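Local coordinates for protein lectin (Pleurotus ostreatus, PDB 6T0Q) that probably binds galactose-type sugars and carries a calcium ion in each of two tandem beta-sandwich domains resembling carbohydrate-binding modules, at residues Gln26-Trp37 and Ala125-Val133; Cys69-His80 and Gly92-Val103. All coordinates share one frame; numbering follows the deposited sequence.

Interaction 1: Gln26-Trp37 and Ala125-Val133. Unlike the reference sequence in segment 26-37: Ser31 (reference Asn), Thr32 (reference Ala).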
loop_
_atom_site.group_PDB
_atom_site.type_symbol
_atom_site.label_atom_id
_atom_site.label_comp_id
_atom_site.label_asym_id
_atom_site.label_seq_id
_atom_site.Cartn_x
_atom_site.Cartn_y
_atom_site.Cartn_z
ATOM N N GLN A 26 4.059 -27.613 2.060
ATOM C CA GLN A 26 4.909 -28.803 2.157
ATOM C C GLN A 26 5.611 -28.843 3.508
ATOM O O GLN A 26 6.460 -27.981 3.786
ATOM C CB GLN A 26 5.952 -28.837 1.032
ATOM C CG GLN A 26 6.940 -30.006 1.187
ATOM C CD GLN A 26 8.106 -29.969 0.194
ATOM O OE1 GLN A 26 8.061 -29.258 -0.811
ATOM N NE2 GLN A 26 9.159 -30.729 0.487
ATOM N N PRO A 27 5.312 -29.818 4.362
ATOM C CA PRO A 27 5.922 -29.846 5.696
ATOM C C PRO A 27 7.430 -30.022 5.623
ATOM O O PRO A 27 7.939 -30.824 4.841
ATOM C CB PRO A 27 5.257 -31.058 6.358
ATOM C CG PRO A 27 3.945 -31.213 5.636
ATOM C CD PRO A 27 4.300 -30.873 4.197
ATOM N N ALA A 28 8.145 -29.240 6.431
ATOM C CA ALA A 28 9.537 -29.560 6.720
ATOM C C ALA A 28 9.569 -30.737 7.687
ATOM O O ALA A 28 8.795 -30.780 8.645
ATOM C CB ALA A 28 10.263 -28.351 7.315
ATOM N N LEU A 29 10.432 -31.710 7.416
ATOM C CA LEU A 29 10.512 -32.936 8.200
ATOM C C LEU A 29 11.868 -33.029 8.887
ATOM O O LEU A 29 12.876 -32.558 8.359
ATOM C CB LEU A 29 10.315 -34.168 7.310
ATOM C CG LEU A 29 9.086 -34.104 6.401
ATOM C CD1 LEU A 29 9.140 -35.220 5.348
ATOM C CD2 LEU A 29 7.817 -34.191 7.240
ATOM N N LEU A 30 11.892 -33.686 10.042
ATOM C CA LEU A 30 13.118 -33.871 10.811
ATOM C C LEU A 30 13.809 -35.195 10.518
ATOM O O LEU A 30 14.882 -35.454 11.076
ATOM C CB LEU A 30 12.808 -33.773 12.306
ATOM C CG LEU A 30 12.434 -32.374 12.811
ATOM C CD1 LEU A 30 12.085 -32.473 14.285
ATOM C CD2 LEU A 30 13.586 -31.396 12.590
ATOM N N SER A 31 13.226 -36.018 9.638
ATOM C CA SER A 31 13.657 -37.409 9.470
ATOM C C SER A 31 15.123 -37.523 9.076
ATOM O O SER A 31 15.798 -38.487 9.458
ATOM C CB SER A 31 12.792 -38.099 8.410
ATOM O OG SER A 31 11.413 -37.949 8.722
ATOM N N THR A 32 15.631 -36.582 8.279
ATOM C CA THR A 32 17.018 -36.655 7.837
ATOM C C THR A 32 17.949 -35.799 8.682
ATOM O O THR A 32 19.145 -35.718 8.382
ATOM C CB THR A 32 17.135 -36.253 6.367
ATOM O OG1 THR A 32 16.800 -34.871 6.220
ATOM C CG2 THR A 32 16.194 -37.094 5.511
ATOM N N SER A 33 17.444 -35.179 9.739
ATOM C CA SER A 33 18.266 -34.254 10.500
ATOM C C SER A 33 19.052 -34.982 11.586
ATOM O O SER A 33 18.715 -36.101 11.986
ATOM C CB SER A 33 17.389 -33.156 11.118
ATOM O OG SER A 33 18.195 -32.200 11.791
ATOM N N LYS A 34 20.108 -34.322 12.076
ATOM C CA LYS A 34 20.943 -34.848 13.149
ATOM C C LYS A 34 20.969 -33.895 14.342
ATOM O O LYS A 34 20.897 -32.672 14.188
ATOM C CB LYS A 34 22.399 -35.082 12.685
ATOM C CG LYS A 34 22.563 -35.780 11.320
ATOM C CD LYS A 34 22.017 -37.194 11.353
ATOM C CE LYS A 34 22.199 -37.903 10.001
ATOM N NZ LYS A 34 21.399 -39.166 9.949
ATOM N N TRP A 35 21.078 -34.478 15.532
ATOM C CA TRP A 35 21.396 -33.724 16.739
ATOM C C TRP A 35 22.876 -33.356 16.730
ATOM O O TRP A 35 23.724 -34.203 16.433
ATOM C CB TRP A 35 21.090 -34.571 17.978
ATOM C CG TRP A 35 19.636 -34.855 18.168
ATOM C CD1 TRP A 35 18.957 -35.990 17.810
ATOM C CD2 TRP A 35 18.677 -33.983 18.775
ATOM N NE1 TRP A 35 17.624 -35.866 18.153
ATOM C CE2 TRP A 35 17.431 -34.642 18.744
ATOM C CE3 TRP A 35 18.753 -32.699 19.334
ATOM C CZ2 TRP A 35 16.265 -34.061 19.253
ATOM C CZ3 TRP A 35 17.591 -32.122 19.839
ATOM C CH2 TRP A 35 16.369 -32.804 19.794
ATOM N N ILE A 36 23.205 -32.108 17.070
ATOM C CA ILE A 36 24.613 -31.741 17.162
ATOM C C ILE A 36 24.898 -31.050 18.485
ATOM O O ILE A 36 24.028 -30.409 19.091
ATOM C CB ILE A 36 25.085 -30.855 15.992
ATOM C CG1 ILE A 36 24.299 -29.541 15.944
ATOM C CG2 ILE A 36 25.012 -31.630 14.679
ATOM C CD1 ILE A 36 24.760 -28.605 14.806
ATOM N N TRP A 37 26.137 -31.206 18.932
ATOM C CA TRP A 37 26.684 -30.442 20.043
ATOM C C TRP A 37 28.177 -30.286 19.758
ATOM O O TRP A 37 28.607 -30.376 18.601
ATOM C CB TRP A 37 26.334 -31.131 21.381
ATOM C CG TRP A 37 26.519 -30.237 22.567
ATOM C CD1 TRP A 37 27.490 -30.333 23.526
ATOM C CD2 TRP A 37 25.734 -29.080 22.905
ATOM N NE1 TRP A 37 27.347 -29.321 24.445
ATOM C CE2 TRP A 37 26.278 -28.539 24.086
ATOM C CE3 TRP A 37 24.615 -28.459 22.327
ATOM C CZ2 TRP A 37 25.744 -27.401 24.708
ATOM C CZ3 TRP A 37 24.079 -27.327 22.948
ATOM C CH2 TRP A 37 24.650 -26.812 24.128
ATOM N N ALA A 125 23.043 -32.919 25.765
ATOM C CA ALA A 125 22.865 -31.602 25.160
ATOM C C ALA A 125 22.844 -31.749 23.649
ATOM O O ALA A 125 23.626 -32.519 23.089
ATOM C CB ALA A 125 23.998 -30.635 25.561
ATOM N N GLY A 126 21.967 -31.005 22.987
ATOM C CA GLY A 126 21.890 -31.124 21.543
ATOM C C GLY A 126 20.921 -30.154 20.905
ATOM O O GLY A 126 19.968 -29.700 21.550
ATOM N N ILE A 127 21.164 -29.804 19.646
ATOM C CA ILE A 127 20.196 -29.057 18.859
ATOM C C ILE A 127 19.970 -29.816 17.563
ATOM O O ILE A 127 20.866 -30.494 17.047
ATOM C CB ILE A 127 20.631 -27.595 18.570
ATOM C CG1 ILE A 127 21.928 -27.569 17.787
ATOM C CG2 ILE A 127 20.742 -26.770 19.875
ATOM C CD1 ILE A 127 22.205 -26.235 17.119
ATOM N N MET A 128 18.760 -29.694 17.035
ATOM C CA MET A 128 18.380 -30.342 15.792
ATOM C C MET A 128 17.485 -29.390 15.019
ATOM O O MET A 128 16.596 -28.768 15.601
ATOM C CB MET A 128 17.637 -31.663 16.049
ATOM C CG MET A 128 16.877 -32.188 14.817
ATOM S SD MET A 128 15.938 -33.705 15.127
ATOM C CE MET A 128 17.236 -34.912 14.964
ATOM N N ALA A 129 17.732 -29.260 13.715
ATOM C CA ALA A 129 16.882 -28.415 12.892
ATOM C C ALA A 129 16.823 -28.970 11.476
ATOM O O ALA A 129 17.763 -29.613 11.008
ATOM C CB ALA A 129 17.378 -26.964 12.865
ATOM N N SER A 130 15.680 -28.750 10.826
ATOM C CA SER A 130 15.526 -28.854 9.382
ATOM C C SER A 130 15.163 -27.488 8.835
ATOM O O SER A 130 14.327 -26.781 9.409
ATOM C CB SER A 130 14.425 -29.850 8.953
ATOM O OG SER A 130 14.914 -31.179 8.958
ATOM N N ILE A 131 15.759 -27.151 7.704
ATOM C CA ILE A 131 15.538 -25.883 7.021
ATOM C C ILE A 131 15.077 -26.241 5.615
ATOM O O ILE A 131 15.887 -26.651 4.777
ATOM C CB ILE A 131 16.813 -25.032 6.993
ATOM C CG1 ILE A 131 17.358 -24.865 8.416
ATOM C CG2 ILE A 131 16.563 -23.691 6.297
ATOM C CD1 ILE A 131 18.838 -24.491 8.440
ATOM N N LEU A 132 13.781 -26.118 5.351
ATOM C CA LEU A 132 13.248 -26.409 4.027
ATOM C C LEU A 132 13.221 -25.105 3.236
ATOM O O LEU A 132 12.379 -24.235 3.489
ATOM C CB LEU A 132 11.860 -27.038 4.114
ATOM C CG LEU A 132 11.146 -27.300 2.781
ATOM C CD1 LEU A 132 11.961 -28.232 1.895
ATOM C CD2 LEU A 132 9.763 -27.882 3.042
ATOM N N VAL A 133 14.142 -24.974 2.283
ATOM C CA VAL A 133 14.309 -23.752 1.500
ATOM C C VAL A 133 13.465 -23.858 0.238
ATOM O O VAL A 133 13.536 -24.857 -0.480
ATOM C CB VAL A 133 15.790 -23.528 1.142
ATOM C CG1 VAL A 133 15.939 -22.377 0.137
ATOM C CG2 VAL A 133 16.623 -23.266 2.393
#
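Trp35 and Met128 show how a flexible thioether can be shaped to fit a flat ring. With CG of Met128 anti to its backbone N (chi1 164°) and the chain bending only at its last torsion (chi3 -82°), the side chain folds over one face of the indole. CB lies above the six-membered part, toward the rim, while CE sits over the five-membered ring, 3.6 Å from its centroid. SD covers the same face in a Met-aromatic contact. Trp184 meets the Trp35 ring as well.

A smaller version of the same packing closes the end of the contact, where CB of Ala125 stands over the Trp37 indole, 3.4 Å from CE2. Between the two tryptophans, the backbones of Ile36 and Ile127 form an antiparallel hydrogen-bonded pair, its N-H bonds to the carbonyls running in both directions, and their side chains meet CG1 to CG1 at 3.6 Å.

On the N-terminal side of this bridge the 26-37 segment is irregular, with a type I turn from Leu30 to Ser33, and hydroxyls take over from backbone amides. Ser33 OG, anti to its own N (chi1 -176°), donates to Ala129 O at 2.7 Å, approaching from above the carbonyl plane. In the reverse sense, Ser130 OG gives a short bond of 2.5 Å to Leu29 O. Farther along, Leu132 packs its CB on Ala28 CB at 3.8 Å and turns CD2 to the Gln26 backbone, 3.4 Å from Gln26 O. A single bridge continued by serine bonds and apolar packing is how a largely irregular segment is laid along strand 126-135 of this antiparallel beta-sandwich.

Interaction 2: Cys69-His80 and Gly92-Val103. With CA (calcium ion), chain F; NAG (2-acetamido-2-deoxy-beta-D-glucopyranose), chain C.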
loop_
_atom_site.group_PDB
_atom_site.type_symbol
_atom_site.label_atom_id
_atom_site.label_comp_id
_atom_site.label_asym_id
_atom_site.label_seq_id
_atom_site.Cartn_x
_atom_site.Cartn_y
_atom_site.Cartn_z
ATOM N N CYS A 69 12.562 -18.231 0.598
ATOM C CA CYS A 69 12.138 -18.277 1.990
ATOM C C CYS A 69 12.299 -19.707 2.480
ATOM O O CYS A 69 12.581 -20.618 1.696
ATOM C CB CYS A 69 10.692 -17.784 2.144
ATOM S SG CYS A 69 9.482 -18.661 1.120
ATOM N N ALA A 70 12.129 -19.895 3.794
ATOM C CA ALA A 70 12.362 -21.197 4.409
ATOM C C ALA A 70 11.312 -21.492 5.461
ATOM O O ALA A 70 10.882 -20.592 6.188
ATOM C CB ALA A 70 13.739 -21.291 5.084
ATOM N N THR A 71 10.926 -22.765 5.536
ATOM C CA THR A 71 10.180 -23.318 6.657
ATOM C C THR A 71 11.175 -24.035 7.561
ATOM O O THR A 71 11.918 -24.902 7.091
ATOM C CB THR A 71 9.107 -24.286 6.164
ATOM O OG1 THR A 71 8.176 -23.583 5.331
ATOM C CG2 THR A 71 8.379 -24.921 7.336
ATOM N N ILE A 72 11.210 -23.668 8.837
ATOM C CA ILE A 72 12.203 -24.202 9.768
ATOM C C ILE A 72 11.495 -24.950 10.887
ATOM O O ILE A 72 10.477 -24.478 11.408
ATOM C CB ILE A 72 13.087 -23.070 10.335
ATOM C CG1 ILE A 72 13.895 -22.416 9.201
ATOM C CG2 ILE A 72 14.012 -23.584 11.459
ATOM C CD1 ILE A 72 14.438 -21.034 9.547
ATOM N N VAL A 73 12.024 -26.118 11.258
ATOM C CA VAL A 73 11.616 -26.803 12.484
ATOM C C VAL A 73 12.871 -27.053 13.305
ATOM O O VAL A 73 13.853 -27.593 12.781
ATOM C CB VAL A 73 10.876 -28.127 12.210
ATOM C CG1 VAL A 73 10.567 -28.837 13.545
ATOM C CG2 VAL A 73 9.568 -27.872 11.428
ATOM N N VAL A 74 12.845 -26.665 14.583
ATOM C CA VAL A 74 14.035 -26.746 15.430
ATOM C C VAL A 74 13.645 -27.327 16.787
ATOM O O VAL A 74 12.554 -27.059 17.303
ATOM C CB VAL A 74 14.728 -25.368 15.568
ATOM C CG1 VAL A 74 13.756 -24.305 16.094
ATOM C CG2 VAL A 74 15.967 -25.472 16.463
ATOM N N ALA A 75 14.527 -28.156 17.345
ATOM C CA ALA A 75 14.335 -28.745 18.663
ATOM C C ALA A 75 15.652 -28.671 19.417
ATOM O O ALA A 75 16.725 -28.600 18.812
ATOM C CB ALA A 75 13.864 -30.201 18.569
ATOM N N SER A 76 15.575 -28.725 20.747
ATOM C CA SER A 76 16.793 -28.526 21.520
ATOM C C SER A 76 16.690 -29.204 22.871
ATOM O O SER A 76 15.614 -29.312 23.452
ATOM C CB SER A 76 17.086 -27.031 21.733
ATOM O OG SER A 76 15.980 -26.382 22.364
ATOM N N ASP A 77 17.841 -29.592 23.392
ATOM C CA ASP A 77 17.973 -29.978 24.789
ATOM C C ASP A 77 19.135 -29.161 25.329
ATOM O O ASP A 77 20.286 -29.461 25.009
ATOM C CB ASP A 77 18.227 -31.485 24.906
ATOM C CG ASP A 77 18.307 -31.969 26.348
ATOM O OD1 ASP A 77 18.256 -31.130 27.278
ATOM O OD2 ASP A 77 18.410 -33.202 26.543
ATOM N N ASP A 78 18.861 -28.114 26.123
ATOM C CA ASP A 78 17.547 -27.743 26.660
ATOM C C ASP A 78 16.838 -26.620 25.905
ATOM O O ASP A 78 15.619 -26.592 25.851
ATOM C CB ASP A 78 17.690 -27.283 28.116
ATOM C CG ASP A 78 18.070 -28.403 29.048
ATOM O OD1 ASP A 78 17.148 -29.116 29.493
ATOM O OD2 ASP A 78 19.281 -28.576 29.325
ATOM N N ALA A 79 17.592 -25.666 25.358
ATOM C CA ALA A 79 16.974 -24.464 24.812
ATOM C C ALA A 79 17.808 -23.952 23.645
ATOM O O ALA A 79 18.962 -24.350 23.466
ATOM C CB ALA A 79 16.828 -23.378 25.894
ATOM N N HIS A 80 17.219 -23.043 22.857
ATOM C CA HIS A 80 17.897 -22.523 21.674
ATOM C C HIS A 80 17.429 -21.110 21.349
ATOM O O HIS A 80 16.312 -20.702 21.687
ATOM C CB HIS A 80 17.645 -23.407 20.448
ATOM C CG HIS A 80 16.195 -23.492 20.071
ATOM N ND1 HIS A 80 15.378 -24.522 20.487
ATOM C CD2 HIS A 80 15.411 -22.663 19.341
ATOM C CE1 HIS A 80 14.157 -24.330 20.018
ATOM N NE2 HIS A 80 14.149 -23.206 19.322
ATOM N N GLY A 92 13.313 -20.918 21.735
ATOM C CA GLY A 92 12.474 -22.035 22.111
ATOM C C GLY A 92 13.233 -22.996 23.000
ATOM O O GLY A 92 14.352 -22.720 23.434
ATOM N N ALA A 93 12.613 -24.139 23.262
ATOM C CA ALA A 93 13.202 -25.091 24.193
ATOM C C ALA A 93 12.478 -26.414 24.047
ATOM O O ALA A 93 11.261 -26.428 23.852
ATOM C CB ALA A 93 13.087 -24.589 25.642
ATOM N N GLY A 94 13.217 -27.505 24.141
ATOM C CA GLY A 94 12.556 -28.783 24.314
ATOM C C GLY A 94 12.733 -29.684 23.103
ATOM O O GLY A 94 12.814 -29.227 21.952
ATOM N N PHE A 95 12.769 -30.989 23.364
ATOM C CA PHE A 95 13.029 -31.976 22.329
ATOM C C PHE A 95 11.859 -32.903 22.062
ATOM O O PHE A 95 11.934 -33.698 21.121
ATOM C CB PHE A 95 14.269 -32.816 22.681
ATOM C CG PHE A 95 14.168 -33.555 23.995
ATOM C CD1 PHE A 95 13.604 -34.825 24.054
ATOM C CD2 PHE A 95 14.659 -32.985 25.167
ATOM C CE1 PHE A 95 13.520 -35.516 25.268
ATOM C CE2 PHE A 95 14.570 -33.659 26.386
ATOM C CZ PHE A 95 14.005 -34.931 26.434
ATOM N N ARG A 96 10.787 -32.831 22.855
ATOM C CA ARG A 96 9.634 -33.679 22.593
ATOM C C ARG A 96 8.849 -33.186 21.384
ATOM O O ARG A 96 8.270 -33.995 20.652
ATOM C CB ARG A 96 8.729 -33.747 23.831
ATOM C CG ARG A 96 9.411 -34.306 25.107
ATOM C CD ARG A 96 9.839 -35.782 24.999
ATOM N NE ARG A 96 10.370 -36.291 26.271
ATOM C CZ ARG A 96 10.919 -37.495 26.450
ATOM N NH1 ARG A 96 11.028 -38.350 25.436
ATOM N NH2 ARG A 96 11.370 -37.841 27.654
ATOM N N GLN A 97 8.827 -31.873 21.153
ATOM C CA GLN A 97 8.119 -31.297 20.016
ATOM C C GLN A 97 8.969 -30.195 19.397
ATOM O O GLN A 97 9.508 -29.347 20.112
ATOM C CB GLN A 97 6.757 -30.727 20.445
ATOM C CG GLN A 97 5.973 -30.093 19.302
ATOM C CD GLN A 97 4.647 -29.509 19.755
ATOM O OE1 GLN A 97 3.581 -30.016 19.411
ATOM N NE2 GLN A 97 4.712 -28.431 20.522
ATOM N N GLY A 98 9.070 -30.192 18.076
ATOM C CA GLY A 98 9.818 -29.149 17.402
ATOM C C GLY A 98 9.082 -27.817 17.440
ATOM O O GLY A 98 7.896 -27.731 17.765
ATOM N N GLN A 99 9.823 -26.760 17.112
ATOM C CA GLN A 99 9.298 -25.403 17.005
ATOM C C GLN A 99 9.326 -24.960 15.546
ATOM O O GLN A 99 10.362 -25.062 14.890
ATOM C CB GLN A 99 10.130 -24.433 17.843
ATOM C CG GLN A 99 9.720 -22.964 17.688
ATOM C CD GLN A 99 10.585 -22.054 18.533
ATOM O OE1 GLN A 99 11.808 -22.108 18.452
ATOM N NE2 GLN A 99 9.960 -21.239 19.372
ATOM N N ALA A 100 8.202 -24.447 15.050
ATOM C CA ALA A 100 8.114 -23.972 13.671
ATOM C C ALA A 100 8.526 -22.506 13.575
ATOM O O ALA A 100 8.068 -21.677 14.363
ATOM C CB ALA A 100 6.691 -24.133 13.137
ATOM N N LEU A 101 9.366 -22.185 12.591
ATOM C CA LEU A 101 9.776 -20.812 12.316
ATOM C C LEU A 101 9.754 -20.590 10.807
ATOM O O LEU A 101 10.028 -21.511 10.037
ATOM C CB LEU A 101 11.182 -20.523 12.874
ATOM C CG LEU A 101 11.425 -20.723 14.381
ATOM C CD1 LEU A 101 12.905 -20.569 14.694
ATOM C CD2 LEU A 101 10.609 -19.714 15.217
ATOM N N PHE A 102 9.439 -19.357 10.385
ATOM C CA PHE A 102 9.385 -18.997 8.966
ATOM C C PHE A 102 10.210 -17.738 8.739
ATOM O O PHE A 102 10.194 -16.833 9.579
ATOM C CB PHE A 102 7.936 -18.748 8.499
ATOM C CG PHE A 102 7.000 -19.902 8.758
ATOM C CD1 PHE A 102 6.331 -20.009 9.963
ATOM C CD2 PHE A 102 6.791 -20.872 7.789
ATOM C CE1 PHE A 102 5.469 -21.073 10.212
ATOM C CE2 PHE A 102 5.924 -21.942 8.021
ATOM C CZ PHE A 102 5.265 -22.042 9.232
ATOM N N VAL A 103 10.921 -17.662 7.610
ATOM C CA VAL A 103 11.846 -16.545 7.397
ATOM C C VAL A 103 12.078 -16.351 5.901
ATOM O O VAL A 103 12.132 -17.317 5.130
ATOM C CB VAL A 103 13.176 -16.772 8.161
ATOM C CG1 VAL A 103 13.986 -17.905 7.524
ATOM C CG2 VAL A 103 14.002 -15.476 8.219
HETATM CA CA CA F . 20.218 -31.016 28.914
HETATM C C1 NAG C . 8.232 -13.804 13.981
HETATM C C2 NAG C . 8.713 -15.179 14.470
HETATM C C3 NAG C . 8.840 -15.196 16.011
HETATM C C4 NAG C . 9.589 -13.979 16.549
HETATM C C5 NAG C . 9.025 -12.695 15.946
HETATM C C6 NAG C . 9.825 -11.462 16.317
HETATM C C7 NAG C . 8.104 -17.219 13.199
HETATM C C8 NAG C . 7.016 -18.213 12.929
HETATM N N2 NAG C . 7.792 -16.223 14.043
HETATM O O3 NAG C . 9.517 -16.377 16.429
HETATM O O4 NAG C . 9.688 -13.930 17.923
HETATM O O5 NAG C . 9.063 -12.789 14.516
HETATM O O6 NAG C . 11.171 -11.558 15.867
HETATM O O7 NAG C . 9.199 -17.312 12.682
HETATM O O HOH W 1 18.072 -31.320 30.571
#
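His80 and Gln99 are brought together by different choices of torsion: the histidine ring is tucked between its own backbone N and carbonyl carbon (chi1 61°), whereas the glutamine reaches out with CG anti to N (chi1 175°) and an extended chain. His80 NE2 therefore donates to Gln99 OE1 at 2.7 Å, nearly straight and close to the ring plane, with ring and amide planes turned 77° apart. The other ring nitrogen, ND1, shares a hydrogen bond with Ser76 OG, and Gln99 NE2 is held by Thr91 O, which together should fix the rotation of both groups. Val74 CG2 covers one face of the imidazole, and Gly92 lies against the opposite face, its C atom 3.4 Å from His80 CE1.

These side chains sit where two antiparallel pairings diverge, as the chain turns corners from one sheet of the beta-sandwich to the other. Strand 79-84 pairs with strand 87-94 in a hairpin, whereas strand 67-76 pairs with strand 98-104, alternating hydrogen-bonded and non-hydrogen-bonded pairs from Ala70-Val103 to Val74-Gln99. Ile72, Val74, Leu101 and Val103 share the face that packs on Phe82 and Val84; Ile72 CD1 meets Val103 CG1 at 3.8 Å.

At the first corner a cis peptide links Asp77 to Asp78. Asp77 OD1 and Asp78 OD2 each bind the calcium ion at 2.6 Å, with Asn118, Ser123, Pro124 and a water that also donates to Asp78 OD1; Trp184 NE1 holds Asp77 OD2, and Leu119 N bonds to Asp78 OD2. Near the far end, Phe102 N donates to O7 of a 2-acetamido-2-deoxy-beta-D-glucopyranose at 3.1 Å, and that sugar's methyl C8 lies at the Phe102 ring edge, 3.5 Å from CD1.

Interactions 1 and 2 lie side by side, their centres about 8 Å apart, in the N-terminal half of the chain. Interaction 2 is nested within the loop that interaction 1 closes: 26-37 comes first, then 69-80 and 92-103, and finally 125-133. Strands 126-135 and 67-76 are sheet neighbours, and Met128 O to Ala75 N and Gly126 O to Asp77 N, both 2.8 Å, are probable hydrogen bonds between them. Trp35 also packs on Phe95, CH2 to CB at 3.6 Å. The two contacts thus meet on the sheet that contains strands 67-76 and 126-135, with the 79-94 hairpin passing into another sheet, and interaction 1 lies beside the calcium-binding corner of interaction 2.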